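Local coordinates for protein exopolyphosphatase (PDB 3MDQ) that probably hydrolyses inorganic polyphosphate, releasing orthophosphate from the ends of the chain, at residues A[159-164]-A[189-194]; A[174-179]-A[250-255]; A[211-216]-A[267-272]; A[243-248]-A[279-284]. One frame throughout, in Å; residues are numbered along the deposited sequence. Where two conformers were deposited one is given.

Contact 1. Residues A[159-164]-A[189-194]; sequences FEIGGQ and DEVLVP
At the end of an edge strand, 153-159, of the six-stranded sheet, Phe159 and Ile161 pack against the break between helices 178-191 and 193-202, carried by Val191, Leu192 and Pro194. The Phe159 ring is met from two sides. Leu192 CD2 sits over one face in a CH-pi contact, 4.1 Å from the ring centroid and almost exactly on the normal, while Pro194 CB lies near the ring plane, 4.2 Å from Phe159 CZ. With CG anti to its own carbonyl carbon (chi1 -62°), Leu192 swings its end back toward the sheet; CD2 also reaches Ile161 CD1 at 4.0 Å. Val191 is modelled in two conformers, and in one of them its CG1 fits between Phe159 CD2 and Ile161 CG2, at 3.7 Å from Ile161 CG2. Leu192 also packs on Leu279 of helix 267-286. No hydrogen bond joins the two segments, so the helix break is held to the sheet edge by shape and burial of carbon surface.

Contact 2. Residues A[174-179]-A[250-255]; sequences DPMRED and QLVAST. With SO4 (sulfate ion), chain G.
Extended away from its backbone N (chi1 -179°), the Asp174 carboxylate turns OD1 onto Thr255, 3.3 Å from Thr255 CA, where it accepts a hydrogen bond from the backbone N of Arg256. Met176 likewise sets CG opposite its N (chi1 170°) and bends at its end. In the conformer described, the SE of this selenomethionine comes to 4.2 Å from Val252 CG1. Between these two side chains lies Pro175, preceded by a cis peptide, with CB 3.5 Å from Ser254 O. The contact joins the loop leading into helix 178-191 to the C-terminal end of helix 241-253, and Thr255 is the N-cap of the next helix, 256-260. Two waters knit the backbones together. One accepts from Met176 N and donates to Val252 O and Ser254 O, both at 2.8 Å; the second donates to Met176 O (2.7 Å) and again to Val252 O. Asp174 N points nearly straight at O3 of a sulfate (2.9 Å, 172°), an ion also bound by His171 and probably derived from the crystallisation liquor.

Contact 3. Residues A[211-216]-A[267-272]; sequences SGTFDT and ELRADM. With SO4 (sulfate ion), chain E; SO4 (sulfate ion), chain F.
The guanidinium of Arg269 lies with one face against the Gly212 peptide and its edge turned to two sulfates, probably from the crystallisation liquor. Gly212 O stands 3.3 Å above the plane, offset toward the rim, and Gly212 C is 3.5 Å from Arg269 NE; the lack of a side chain on Gly212 lets the guanidinium lie this close. Arg269 starts out extended and bends at chi3 (-57°), bringing the flat group across the first turn of helix 212-225. Its side chain runs past that of Thr216 in the opposite sense, and NH1 donates to Thr216 OG1 at 2.8 Å, with the hydroxyl oxygen somewhat out of the guanidinium plane. Along the edge, NE binds O3 of the sulfate of chain E at 2.8 Å and NH2 its O4 at 2.9 Å (166°), a two-pronged grip. NH2 also donates to O1 of the chain F sulfate at 3.0 Å, whereas the NH1 bond to that oxygen is weak. With a leucine here, both sulfates would probably lose these donors and Thr216 OG1 its charged partner. The helix segments 212-216 and 267-272 run nearly perpendicular (89°). Asn14, Thr15 and Lys35 supply further donors to the sulfates, an arrangement consistent with the phosphate-binding cleft between the two domains of an actin-like Ppx/GppA phosphatase.

Contact 4. Residues A[243-248]-A[279-284]; sequences DFNRLR and LIEHVL
Arg248 NE donates almost straight (175°) to Asn245 OD1 at 3.1 Å, three residues back on the same helix, and at 3.6 Å makes a long salt bridge with Glu281 OE1 across the contact. Both Asn245 and Glu281 are modelled in two conformers, so these polar pairs describe one of the arrangements. They accompany the packing of helix 241-253 against helix 267-286, whose segments cross at 144° with their axes 11.5 Å apart, in the domain built on the six-stranded sheet. Beside these polar groups, Phe244 holds CG opposite its backbone N (chi1 175°), which sends the ring across the interface toward Ile280, Glu281 and Leu284. Ile280 CG2 meets Phe244 CE1 at 3.6 Å, and the Leu284 side chain, running counter to that of Phe244, brings CD1 to within 3.5 Å of Phe244 CD2. Were Phe244 replaced by alanine, a gap would probably open between the helices, and Ile280 and Leu284 would lose their apolar partner. The Glu281 carboxylate is nearly coplanar with the ring and meets its edge, and its OE2 lies over one face of the Arg248 guanidinium. In the Glu281 conformer described, Glu281 OE1 stands 3.4 Å from Phe244 CE2.

Helix 267-286 ties the set together: contacts 3 and 4 both use it, about 14 Å apart between centres, and Phe214 of contact 3 packs on Ile280 of contact 4. Contact 1 touches the same helix, through Gly163 on Met272 and through Leu192 on Leu279. Contact 2 shares helix 178-191 with contact 1 and helix 241-253 with contact 4, but lies further out, about 23 Å from the chain centre. Along the chain, contact 1 closes before contacts 3 and 4 open, contact 2 crosses each of the others, and contacts 3 and 4 cross as well. The helical layer flanking the six-stranded sheet is thus interlocked, with the sulfate-binding contact 3, probably in the cleft, nearest the middle of the molecule.

Contact 1. Residues A[159-164]-A[189-194]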
loop_
_atom_site.group_PDB
_atom_site.type_symbol
_atom_site.label_atom_id
_atom_site.label_comp_id
_atom_site.label_asym_id
_atom_site.label_seq_id
_atom_site.Cartn_x
_atom_site.Cartn_y
_atom_site.Cartn_z
ATOM N N PHE A 159 -10.752 0.673 -4.849
ATOM C CA PHE A 159 -11.027 -0.109 -6.048
ATOM C C PHE A 159 -10.227 -1.427 -5.985
ATOM O O PHE A 159 -9.043 -1.443 -5.675
ATOM C CB PHE A 159 -10.597 0.666 -7.297
ATOM C CG PHE A 159 -11.320 1.978 -7.492
ATOM C CD1 PHE A 159 -10.867 3.130 -6.866
ATOM C CD2 PHE A 159 -12.437 2.055 -8.292
ATOM C CE1 PHE A 159 -11.526 4.330 -7.043
ATOM C CE2 PHE A 159 -13.091 3.246 -8.480
ATOM C CZ PHE A 159 -12.629 4.386 -7.852
ATOM N N GLU A 160 -10.877 -2.531 -6.349
ATOM C CA GLU A 160 -10.230 -3.874 -6.313
ATOM C C GLU A 160 -9.439 -4.097 -7.617
ATOM O O GLU A 160 -9.787 -4.925 -8.482
ATOM C CB GLU A 160 -11.282 -4.965 -6.002
ATOM C CG GLU A 160 -11.847 -4.841 -4.552
ATOM C CD GLU A 160 -10.797 -5.044 -3.385
ATOM O OE1 GLU A 160 -9.785 -5.763 -3.556
ATOM O OE2 GLU A 160 -11.014 -4.524 -2.263
ATOM N N ILE A 161 -8.385 -3.309 -7.740
ATOM C CA ILE A 161 -7.498 -3.289 -8.927
ATOM C C ILE A 161 -6.030 -3.332 -8.514
ATOM O O ILE A 161 -5.129 -2.857 -9.218
ATOM C CB ILE A 161 -7.808 -2.033 -9.812
ATOM C CG1 ILE A 161 -7.486 -0.752 -9.071
ATOM C CG2 ILE A 161 -9.266 -2.092 -10.330
ATOM C CD1 ILE A 161 -7.662 0.544 -9.952
ATOM N N GLY A 162 -5.745 -3.917 -7.344
ATOM C CA GLY A 162 -4.385 -4.100 -6.912
ATOM C C GLY A 162 -3.592 -4.982 -7.884
ATOM O O GLY A 162 -4.150 -5.690 -8.696
ATOM N N GLY A 163 -2.273 -4.891 -7.809
ATOM C CA GLY A 163 -1.430 -5.464 -8.861
ATOM C C GLY A 163 -1.526 -6.951 -9.022
ATOM O O GLY A 163 -1.390 -7.431 -10.129
ATOM N N GLN A 164 -1.695 -7.686 -7.928
ATOM C CA GLN A 164 -1.855 -9.150 -8.050
ATOM C C GLN A 164 -3.111 -9.481 -8.844
ATOM O O GLN A 164 -3.105 -10.399 -9.677
ATOM C CB GLN A 164 -1.891 -9.811 -6.657
ATOM C CG GLN A 164 -2.027 -11.345 -6.678
ATOM C CD GLN A 164 -0.743 -12.003 -7.131
ATOM O OE1 GLN A 164 0.227 -12.023 -6.374
ATOM N NE2 GLN A 164 -0.704 -12.481 -8.373
ATOM N N ASP A 189 -9.784 3.109 -17.808
ATOM C CA ASP A 189 -10.848 3.989 -18.270
ATOM C C ASP A 189 -12.213 3.529 -17.755
ATOM O O ASP A 189 -13.045 4.345 -17.372
ATOM C CB ASP A 189 -10.938 4.018 -19.789
ATOM C CG ASP A 189 -9.873 4.852 -20.463
ATOM O OD1 ASP A 189 -9.176 5.657 -19.805
ATOM O OD2 ASP A 189 -9.717 4.705 -21.696
ATOM N N GLU A 190 -12.473 2.223 -17.774
ATOM C CA GLU A 190 -13.757 1.679 -17.346
ATOM C C GLU A 190 -13.923 1.725 -15.819
ATOM O O GLU A 190 -15.005 2.054 -15.318
ATOM C CB GLU A 190 -13.917 0.240 -17.869
ATOM C CG GLU A 190 -14.045 0.134 -19.393
ATOM C CD GLU A 190 -15.207 0.936 -19.949
ATOM O OE1 GLU A 190 -16.299 0.830 -19.378
ATOM O OE2 GLU A 190 -14.991 1.732 -20.886
ATOM N N VAL A 191 -12.861 1.397 -15.079
ATOM C CA VAL A 191 -12.913 1.231 -13.610
ATOM C C VAL A 191 -12.965 2.576 -12.880
ATOM O O VAL A 191 -13.708 2.754 -11.888
ATOM C CB VAL A 191 -11.670 0.434 -13.079
ATOM C CG1 VAL A 191 -11.648 0.402 -11.538
ATOM C CG2 VAL A 191 -11.643 -0.976 -13.611
ATOM N N LEU A 192 -12.208 3.534 -13.392
ATOM C CA LEU A 192 -11.898 4.758 -12.627
ATOM C C LEU A 192 -12.832 5.924 -12.849
ATOM O O LEU A 192 -12.546 7.046 -12.460
ATOM C CB LEU A 192 -10.440 5.171 -12.852
ATOM C CG LEU A 192 -9.427 4.142 -12.370
ATOM C CD1 LEU A 192 -8.064 4.685 -12.787
ATOM C CD2 LEU A 192 -9.532 3.911 -10.863
ATOM N N VAL A 193 -13.999 5.679 -13.443
ATOM C CA VAL A 193 -14.945 6.761 -13.642
ATOM C C VAL A 193 -15.272 7.551 -12.374
ATOM O O VAL A 193 -15.272 8.758 -12.413
ATOM C CB VAL A 193 -16.245 6.270 -14.371
ATOM C CG1 VAL A 193 -17.265 7.411 -14.460
ATOM C CG2 VAL A 193 -15.875 5.860 -15.797
ATOM N N PRO A 194 -15.458 6.876 -11.233
ATOM C CA PRO A 194 -15.784 7.645 -10.018
ATOM C C PRO A 194 -14.599 8.524 -9.597
ATOM O O PRO A 194 -14.787 9.587 -9.037
ATOM C CB PRO A 194 -16.079 6.558 -8.996
ATOM C CG PRO A 194 -16.527 5.387 -9.830
ATOM C CD PRO A 194 -15.679 5.430 -11.041
#

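Contact 2. Residues A[174-179]-A[250-255]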
loop_
_atom_site.group_PDB
_atom_site.type_symbol
_atom_site.label_atom_id
_atom_site.label_comp_id
_atom_site.label_asym_id
_atom_site.label_seq_id
_atom_site.Cartn_x
_atom_site.Cartn_y
_atom_site.Cartn_z
ATOM N N ASP A 174 5.895 -10.232 -21.077
ATOM C CA ASP A 174 7.175 -10.026 -20.409
ATOM C C ASP A 174 8.266 -9.956 -21.466
ATOM O O ASP A 174 8.781 -11.020 -21.926
ATOM C CB ASP A 174 7.423 -11.226 -19.506
ATOM C CG ASP A 174 8.697 -11.129 -18.728
ATOM O OD1 ASP A 174 9.085 -10.021 -18.346
ATOM O OD2 ASP A 174 9.284 -12.197 -18.439
ATOM N N PRO A 175 8.637 -8.753 -21.903
ATOM C CA PRO A 175 8.229 -7.423 -21.444
ATOM C C PRO A 175 6.928 -6.939 -22.077
ATOM O O PRO A 175 6.378 -7.546 -23.000
ATOM C CB PRO A 175 9.397 -6.554 -21.874
ATOM C CG PRO A 175 9.790 -7.170 -23.147
ATOM C CD PRO A 175 9.697 -8.661 -22.904
HETATM N N MSE A 176 6.417 -5.842 -21.540
HETATM C CA MSE A 176 5.116 -5.313 -21.933
HETATM C C MSE A 176 5.103 -4.902 -23.400
HETATM O O MSE A 176 6.082 -4.373 -23.921
HETATM C CB MSE A 176 4.758 -4.132 -21.019
HETATM C CG MSE A 176 3.566 -3.340 -21.465
HETATM SE SE MSE A 176 2.991 -2.007 -20.194
HETATM C CE MSE A 176 2.600 -3.274 -18.700
ATOM N N ARG A 177 4.000 -5.214 -24.073
ATOM C CA ARG A 177 3.775 -4.876 -25.428
ATOM C C ARG A 177 2.804 -3.708 -25.586
ATOM O O ARG A 177 2.004 -3.437 -24.706
ATOM C CB ARG A 177 3.200 -6.096 -26.127
ATOM C CG ARG A 177 4.111 -7.291 -26.100
ATOM C CD ARG A 177 3.433 -8.489 -26.744
ATOM N NE ARG A 177 4.326 -9.627 -26.695
ATOM C CZ ARG A 177 4.050 -10.817 -27.222
ATOM N NH1 ARG A 177 2.912 -11.009 -27.858
ATOM N NH2 ARG A 177 4.922 -11.804 -27.099
ATOM N N GLU A 178 2.875 -3.034 -26.728
ATOM C CA GLU A 178 1.928 -1.968 -27.023
ATOM C C GLU A 178 0.458 -2.390 -26.811
ATOM O O GLU A 178 -0.325 -1.634 -26.198
ATOM C CB GLU A 178 2.128 -1.502 -28.452
ATOM C CG GLU A 178 1.060 -0.527 -28.977
ATOM C CD GLU A 178 0.896 0.732 -28.163
ATOM O OE1 GLU A 178 1.767 1.050 -27.322
ATOM O OE2 GLU A 178 -0.138 1.425 -28.382
ATOM N N ASP A 179 0.061 -3.562 -27.305
ATOM C CA ASP A 179 -1.301 -4.016 -27.082
ATOM C C ASP A 179 -1.648 -4.203 -25.583
ATOM O O ASP A 179 -2.800 -3.987 -25.170
ATOM C CB ASP A 179 -1.600 -5.273 -27.866
ATOM C CG ASP A 179 -3.069 -5.653 -27.798
ATOM O OD1 ASP A 179 -3.899 -4.936 -28.414
ATOM O OD2 ASP A 179 -3.383 -6.644 -27.121
ATOM N N GLN A 250 11.979 2.858 -17.982
ATOM C CA GLN A 250 12.860 1.751 -17.558
ATOM C C GLN A 250 12.030 0.507 -17.205
ATOM O O GLN A 250 12.290 -0.589 -17.700
ATOM C CB GLN A 250 13.753 2.178 -16.376
ATOM C CG GLN A 250 14.526 1.036 -15.768
ATOM C CD GLN A 250 15.262 1.396 -14.501
ATOM O OE1 GLN A 250 15.325 2.566 -14.118
ATOM N NE2 GLN A 250 15.810 0.381 -13.832
ATOM N N LEU A 251 10.988 0.677 -16.397
ATOM C CA LEU A 251 10.242 -0.486 -15.935
ATOM C C LEU A 251 9.338 -1.063 -17.033
ATOM O O LEU A 251 9.199 -2.275 -17.114
ATOM C CB LEU A 251 9.442 -0.104 -14.685
ATOM C CG LEU A 251 10.315 0.120 -13.469
ATOM C CD1 LEU A 251 9.522 0.838 -12.327
ATOM C CD2 LEU A 251 10.916 -1.184 -12.933
ATOM N N VAL A 252 8.748 -0.225 -17.887
ATOM C CA VAL A 252 7.947 -0.742 -19.008
ATOM C C VAL A 252 8.840 -1.590 -19.953
ATOM O O VAL A 252 8.384 -2.598 -20.498
ATOM C CB VAL A 252 7.195 0.373 -19.724
ATOM C CG1 VAL A 252 6.644 -0.099 -21.087
ATOM C CG2 VAL A 252 6.122 0.909 -18.804
ATOM N N ALA A 253 10.091 -1.207 -20.136
ATOM C CA ALA A 253 10.997 -1.957 -21.025
ATOM C C ALA A 253 11.514 -3.247 -20.384
ATOM O O ALA A 253 11.978 -4.123 -21.080
ATOM C CB ALA A 253 12.196 -1.083 -21.450
ATOM N N SER A 254 11.475 -3.321 -19.062
ATOM C CA SER A 254 12.105 -4.365 -18.290
ATOM C C SER A 254 11.407 -5.714 -18.376
ATOM O O SER A 254 10.190 -5.808 -18.551
ATOM C CB SER A 254 12.233 -3.934 -16.804
ATOM O OG SER A 254 10.960 -4.016 -16.143
ATOM N N THR A 255 12.206 -6.769 -18.199
ATOM C CA THR A 255 11.666 -8.080 -17.940
ATOM C C THR A 255 11.547 -8.355 -16.446
ATOM O O THR A 255 12.202 -7.724 -15.632
ATOM C CB THR A 255 12.529 -9.182 -18.583
ATOM O OG1 THR A 255 13.762 -9.232 -17.883
ATOM C CG2 THR A 255 12.777 -8.918 -20.043
HETATM S S SO4 G . 4.859 -13.834 -22.139
HETATM O O1 SO4 G . 4.021 -14.439 -23.184
HETATM O O2 SO4 G . 3.928 -13.633 -21.010
HETATM O O3 SO4 G . 5.516 -12.670 -22.631
HETATM O O4 SO4 G . 5.902 -14.775 -21.716
HETATM O O HOH W 1 7.645 -4.869 -19.019
HETATM O O HOH W 2 8.428 -3.340 -23.161
#

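Contact 3. Residues A[211-216]-A[267-272]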
loop_
_atom_site.group_PDB
_atom_site.type_symbol
_atom_site.label_atom_id
_atom_site.label_comp_id
_atom_site.label_asym_id
_atom_site.label_seq_id
_atom_site.Cartn_x
_atom_site.Cartn_y
_atom_site.Cartn_z
ATOM N N SER A 211 2.937 3.306 0.009
ATOM C CA SER A 211 3.106 1.863 0.051
ATOM C C SER A 211 4.188 1.387 -0.887
ATOM O O SER A 211 4.964 2.218 -1.405
ATOM C CB SER A 211 1.768 1.162 -0.108
ATOM O OG SER A 211 1.107 1.182 1.136
ATOM N N GLY A 212 4.307 0.079 -1.105
ATOM C CA GLY A 212 5.557 -0.494 -1.568
ATOM C C GLY A 212 6.022 -0.034 -2.929
ATOM O O GLY A 212 7.229 0.178 -3.130
ATOM N N THR A 213 5.116 0.074 -3.883
ATOM C CA THR A 213 5.484 0.517 -5.226
ATOM C C THR A 213 6.123 1.901 -5.164
ATOM O O THR A 213 7.195 2.146 -5.714
ATOM C CB THR A 213 4.315 0.532 -6.192
ATOM O OG1 THR A 213 3.864 -0.819 -6.382
ATOM C CG2 THR A 213 4.700 1.103 -7.546
ATOM N N PHE A 214 5.468 2.825 -4.479
ATOM C CA PHE A 214 6.009 4.166 -4.375
ATOM C C PHE A 214 7.322 4.219 -3.584
ATOM O O PHE A 214 8.221 4.964 -3.950
ATOM C CB PHE A 214 4.945 5.099 -3.796
ATOM C CG PHE A 214 3.884 5.510 -4.785
ATOM C CD1 PHE A 214 4.142 6.489 -5.732
ATOM C CD2 PHE A 214 2.597 4.949 -4.742
ATOM C CE1 PHE A 214 3.180 6.866 -6.631
ATOM C CE2 PHE A 214 1.617 5.340 -5.623
ATOM C CZ PHE A 214 1.887 6.299 -6.573
ATOM N N ASP A 215 7.460 3.410 -2.541
ATOM C CA ASP A 215 8.713 3.350 -1.782
ATOM C C ASP A 215 9.829 2.883 -2.694
ATOM O O ASP A 215 10.928 3.443 -2.689
ATOM C CB ASP A 215 8.628 2.384 -0.590
ATOM C CG ASP A 215 7.684 2.834 0.495
ATOM O OD1 ASP A 215 7.332 4.013 0.560
ATOM O OD2 ASP A 215 7.308 1.960 1.346
ATOM N N THR A 216 9.536 1.863 -3.520
ATOM C CA THR A 216 10.551 1.364 -4.461
ATOM C C THR A 216 10.950 2.412 -5.511
ATOM O O THR A 216 12.143 2.553 -5.847
ATOM C CB THR A 216 10.120 0.023 -5.098
ATOM O OG1 THR A 216 10.199 -0.995 -4.088
ATOM C CG2 THR A 216 11.033 -0.382 -6.271
ATOM N N GLU A 267 10.092 -10.114 -4.815
ATOM C CA GLU A 267 9.486 -10.879 -5.923
ATOM C C GLU A 267 8.045 -10.483 -6.269
ATOM O O GLU A 267 7.713 -10.248 -7.436
ATOM C CB GLU A 267 9.522 -12.381 -5.652
ATOM C CG GLU A 267 9.284 -13.225 -6.943
ATOM C CD GLU A 267 7.841 -13.677 -7.179
ATOM O OE1 GLU A 267 7.019 -13.583 -6.243
ATOM O OE2 GLU A 267 7.525 -14.161 -8.310
ATOM N N LEU A 268 7.166 -10.379 -5.279
ATOM C CA LEU A 268 5.771 -10.088 -5.597
ATOM C C LEU A 268 5.600 -8.684 -6.162
ATOM O O LEU A 268 4.764 -8.445 -7.037
ATOM C CB LEU A 268 4.871 -10.286 -4.362
ATOM C CG LEU A 268 4.707 -11.759 -3.949
ATOM C CD1 LEU A 268 4.050 -11.820 -2.554
ATOM C CD2 LEU A 268 3.893 -12.580 -4.958
ATOM N N ARG A 269 6.416 -7.762 -5.693
ATOM C CA ARG A 269 6.410 -6.412 -6.271
ATOM C C ARG A 269 7.012 -6.398 -7.685
ATOM O O ARG A 269 6.440 -5.777 -8.575
ATOM C CB ARG A 269 7.102 -5.443 -5.356
ATOM C CG ARG A 269 6.848 -3.948 -5.731
ATOM C CD ARG A 269 7.551 -3.054 -4.737
ATOM N NE ARG A 269 7.066 -3.385 -3.414
ATOM C CZ ARG A 269 7.750 -3.283 -2.286
ATOM N NH1 ARG A 269 8.995 -2.798 -2.241
ATOM N NH2 ARG A 269 7.163 -3.655 -1.167
ATOM N N ALA A 270 8.104 -7.102 -7.918
ATOM C CA ALA A 270 8.625 -7.253 -9.281
ATOM C C ALA A 270 7.550 -7.745 -10.237
ATOM O O ALA A 270 7.468 -7.275 -11.378
ATOM C CB ALA A 270 9.827 -8.198 -9.307
ATOM N N ASP A 271 6.717 -8.666 -9.782
ATOM C CA ASP A 271 5.675 -9.198 -10.639
ATOM C C ASP A 271 4.628 -8.171 -11.067
ATOM O O ASP A 271 4.160 -8.223 -12.214
ATOM C CB ASP A 271 4.950 -10.343 -9.980
ATOM C CG ASP A 271 5.822 -11.557 -9.755
ATOM O OD1 ASP A 271 6.860 -11.693 -10.432
ATOM O OD2 ASP A 271 5.429 -12.366 -8.866
HETATM N N MSE A 272 4.256 -7.259 -10.170
HETATM C CA MSE A 272 3.161 -6.328 -10.447
HETATM C C MSE A 272 3.575 -4.879 -10.734
HETATM O O MSE A 272 2.722 -4.067 -11.121
HETATM C CB MSE A 272 2.186 -6.322 -9.274
HETATM C CG MSE A 272 2.795 -5.871 -7.999
HETATM SE SE MSE A 272 1.339 -5.513 -6.783
HETATM C CE MSE A 272 1.231 -3.566 -7.038
HETATM S S SO4 E . 3.865 -4.888 -2.225
HETATM O O1 SO4 E . 4.169 -6.017 -3.163
HETATM O O2 SO4 E . 2.474 -4.681 -1.918
HETATM O O3 SO4 E . 4.290 -3.624 -2.910
HETATM O O4 SO4 E . 4.596 -5.005 -0.953
HETATM S S SO4 F . 8.169 -1.460 1.781
HETATM O O1 SO4 F . 8.768 -2.624 1.119
HETATM O O2 SO4 F . 6.733 -1.684 1.904
HETATM O O3 SO4 F . 8.435 -0.283 0.961
HETATM O O4 SO4 F . 8.753 -1.289 3.116
#

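Contact 4. Residues A[243-248]-A[279-284]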
loop_
_atom_site.group_PDB
_atom_site.type_symbol
_atom_site.label_atom_id
_atom_site.label_comp_id
_atom_site.label_asym_id
_atom_site.label_seq_id
_atom_site.Cartn_x
_atom_site.Cartn_y
_atom_site.Cartn_z
ATOM N N ASP A 243 11.788 12.470 -13.392
ATOM C CA ASP A 243 12.291 11.287 -12.745
ATOM C C ASP A 243 11.290 10.122 -12.835
ATOM O O ASP A 243 11.683 8.990 -13.108
ATOM C CB ASP A 243 12.754 11.599 -11.320
ATOM C CG ASP A 243 14.183 12.242 -11.283
ATOM O OD1 ASP A 243 14.928 12.267 -12.301
ATOM O OD2 ASP A 243 14.628 12.653 -10.243
ATOM N N PHE A 244 10.009 10.415 -12.640
ATOM C CA PHE A 244 8.962 9.402 -12.794
ATOM C C PHE A 244 8.978 8.861 -14.209
ATOM O O PHE A 244 8.896 7.633 -14.423
ATOM C CB PHE A 244 7.548 9.935 -12.491
ATOM C CG PHE A 244 6.496 8.921 -12.770
ATOM C CD1 PHE A 244 6.341 7.830 -11.928
ATOM C CD2 PHE A 244 5.750 8.997 -13.933
ATOM C CE1 PHE A 244 5.390 6.869 -12.213
ATOM C CE2 PHE A 244 4.818 8.002 -14.234
ATOM C CZ PHE A 244 4.661 6.961 -13.374
ATOM N N ASN A 245 9.069 9.736 -15.190
ATOM C CA ASN A 245 9.045 9.227 -16.569
ATOM C C ASN A 245 10.280 8.399 -16.943
ATOM O O ASN A 245 10.179 7.465 -17.747
ATOM C CB ASN A 245 8.759 10.367 -17.542
ATOM C CG ASN A 245 7.289 10.791 -17.525
ATOM O OD1 ASN A 245 6.353 9.949 -17.575
ATOM N ND2 ASN A 245 7.068 12.092 -17.464
ATOM N N ARG A 246 11.438 8.688 -16.356
ATOM C CA ARG A 246 12.601 7.827 -16.539
ATOM C C ARG A 246 12.351 6.446 -15.951
ATOM O O ARG A 246 12.637 5.421 -16.606
ATOM C CB ARG A 246 13.861 8.428 -15.898
ATOM C CG ARG A 246 15.158 7.660 -16.204
ATOM C CD ARG A 246 16.293 8.012 -15.236
ATOM N NE ARG A 246 16.124 7.374 -13.922
ATOM C CZ ARG A 246 15.700 7.977 -12.806
ATOM N NH1 ARG A 246 15.412 9.273 -12.763
ATOM N NH2 ARG A 246 15.593 7.266 -11.698
ATOM N N LEU A 247 11.786 6.414 -14.749
ATOM C CA LEU A 247 11.510 5.144 -14.103
ATOM C C LEU A 247 10.451 4.384 -14.865
ATOM O O LEU A 247 10.553 3.160 -14.995
ATOM C CB LEU A 247 11.033 5.383 -12.668
ATOM C CG LEU A 247 12.086 5.934 -11.700
ATOM C CD1 LEU A 247 11.451 6.547 -10.401
ATOM C CD2 LEU A 247 13.118 4.805 -11.408
ATOM N N ARG A 248 9.444 5.078 -15.360
ATOM C CA ARG A 248 8.371 4.456 -16.129
ATOM C C ARG A 248 8.939 3.797 -17.386
ATOM O O ARG A 248 8.643 2.628 -17.675
ATOM C CB ARG A 248 7.302 5.482 -16.485
ATOM C CG ARG A 248 6.212 4.962 -17.416
ATOM C CD ARG A 248 5.245 6.075 -17.835
ATOM N NE ARG A 248 5.854 7.085 -18.682
ATOM C CZ ARG A 248 6.192 6.921 -19.961
ATOM N NH1 ARG A 248 5.973 5.770 -20.574
ATOM N NH2 ARG A 248 6.753 7.921 -20.630
ATOM N N LEU A 279 -0.757 2.303 -14.012
ATOM C CA LEU A 279 -1.858 2.955 -13.256
ATOM C C LEU A 279 -1.458 4.339 -12.786
ATOM O O LEU A 279 -2.243 5.278 -12.879
ATOM C CB LEU A 279 -2.296 2.093 -12.062
ATOM C CG LEU A 279 -3.409 2.638 -11.190
ATOM C CD1 LEU A 279 -4.647 2.930 -12.050
ATOM C CD2 LEU A 279 -3.720 1.669 -10.050
ATOM N N ILE A 280 -0.240 4.488 -12.298
ATOM C CA ILE A 280 0.233 5.805 -11.844
ATOM C C ILE A 280 0.248 6.798 -13.021
ATOM O O ILE A 280 -0.235 7.941 -12.882
ATOM C CB ILE A 280 1.642 5.730 -11.193
ATOM C CG1 ILE A 280 1.628 4.836 -9.962
ATOM C CG2 ILE A 280 2.103 7.160 -10.775
ATOM C CD1 ILE A 280 3.071 4.454 -9.445
ATOM N N GLU A 281 0.765 6.360 -14.164
ATOM C CA GLU A 281 0.781 7.199 -15.353
ATOM C C GLU A 281 -0.661 7.606 -15.684
ATOM O O GLU A 281 -0.932 8.791 -15.907
ATOM C CB GLU A 281 1.476 6.489 -16.518
ATOM C CG GLU A 281 1.418 7.223 -17.841
ATOM C CD GLU A 281 2.343 8.391 -17.953
ATOM O OE1 GLU A 281 3.068 8.708 -17.003
ATOM O OE2 GLU A 281 2.341 9.010 -19.038
ATOM N N HIS A 282 -1.583 6.638 -15.669
ATOM C CA HIS A 282 -2.975 6.914 -15.985
ATOM C C HIS A 282 -3.521 8.009 -15.093
ATOM O O HIS A 282 -4.167 8.954 -15.562
ATOM C CB HIS A 282 -3.786 5.638 -15.808
ATOM C CG HIS A 282 -5.163 5.725 -16.364
ATOM N ND1 HIS A 282 -5.467 5.275 -17.622
ATOM C CD2 HIS A 282 -6.314 6.195 -15.834
ATOM C CE1 HIS A 282 -6.749 5.500 -17.866
ATOM N NE2 HIS A 282 -7.285 6.072 -16.809
ATOM N N VAL A 283 -3.255 7.894 -13.794
ATOM C CA VAL A 283 -3.736 8.895 -12.814
ATOM C C VAL A 283 -3.070 10.263 -13.009
ATOM O O VAL A 283 -3.722 11.302 -12.951
ATOM C CB VAL A 283 -3.571 8.370 -11.366
ATOM C CG1 VAL A 283 -3.968 9.472 -10.331
ATOM C CG2 VAL A 283 -4.420 7.113 -11.175
ATOM N N LEU A 284 -1.777 10.261 -13.298
ATOM C CA LEU A 284 -1.052 11.502 -13.603
ATOM C C LEU A 284 -1.647 12.296 -14.722
ATOM O O LEU A 284 -1.661 13.548 -14.662
ATOM C CB LEU A 284 0.401 11.221 -13.992
ATOM C CG LEU A 284 1.368 11.187 -12.862
ATOM C CD1 LEU A 284 2.719 10.765 -13.446
ATOM C CD2 LEU A 284 1.474 12.592 -12.173
#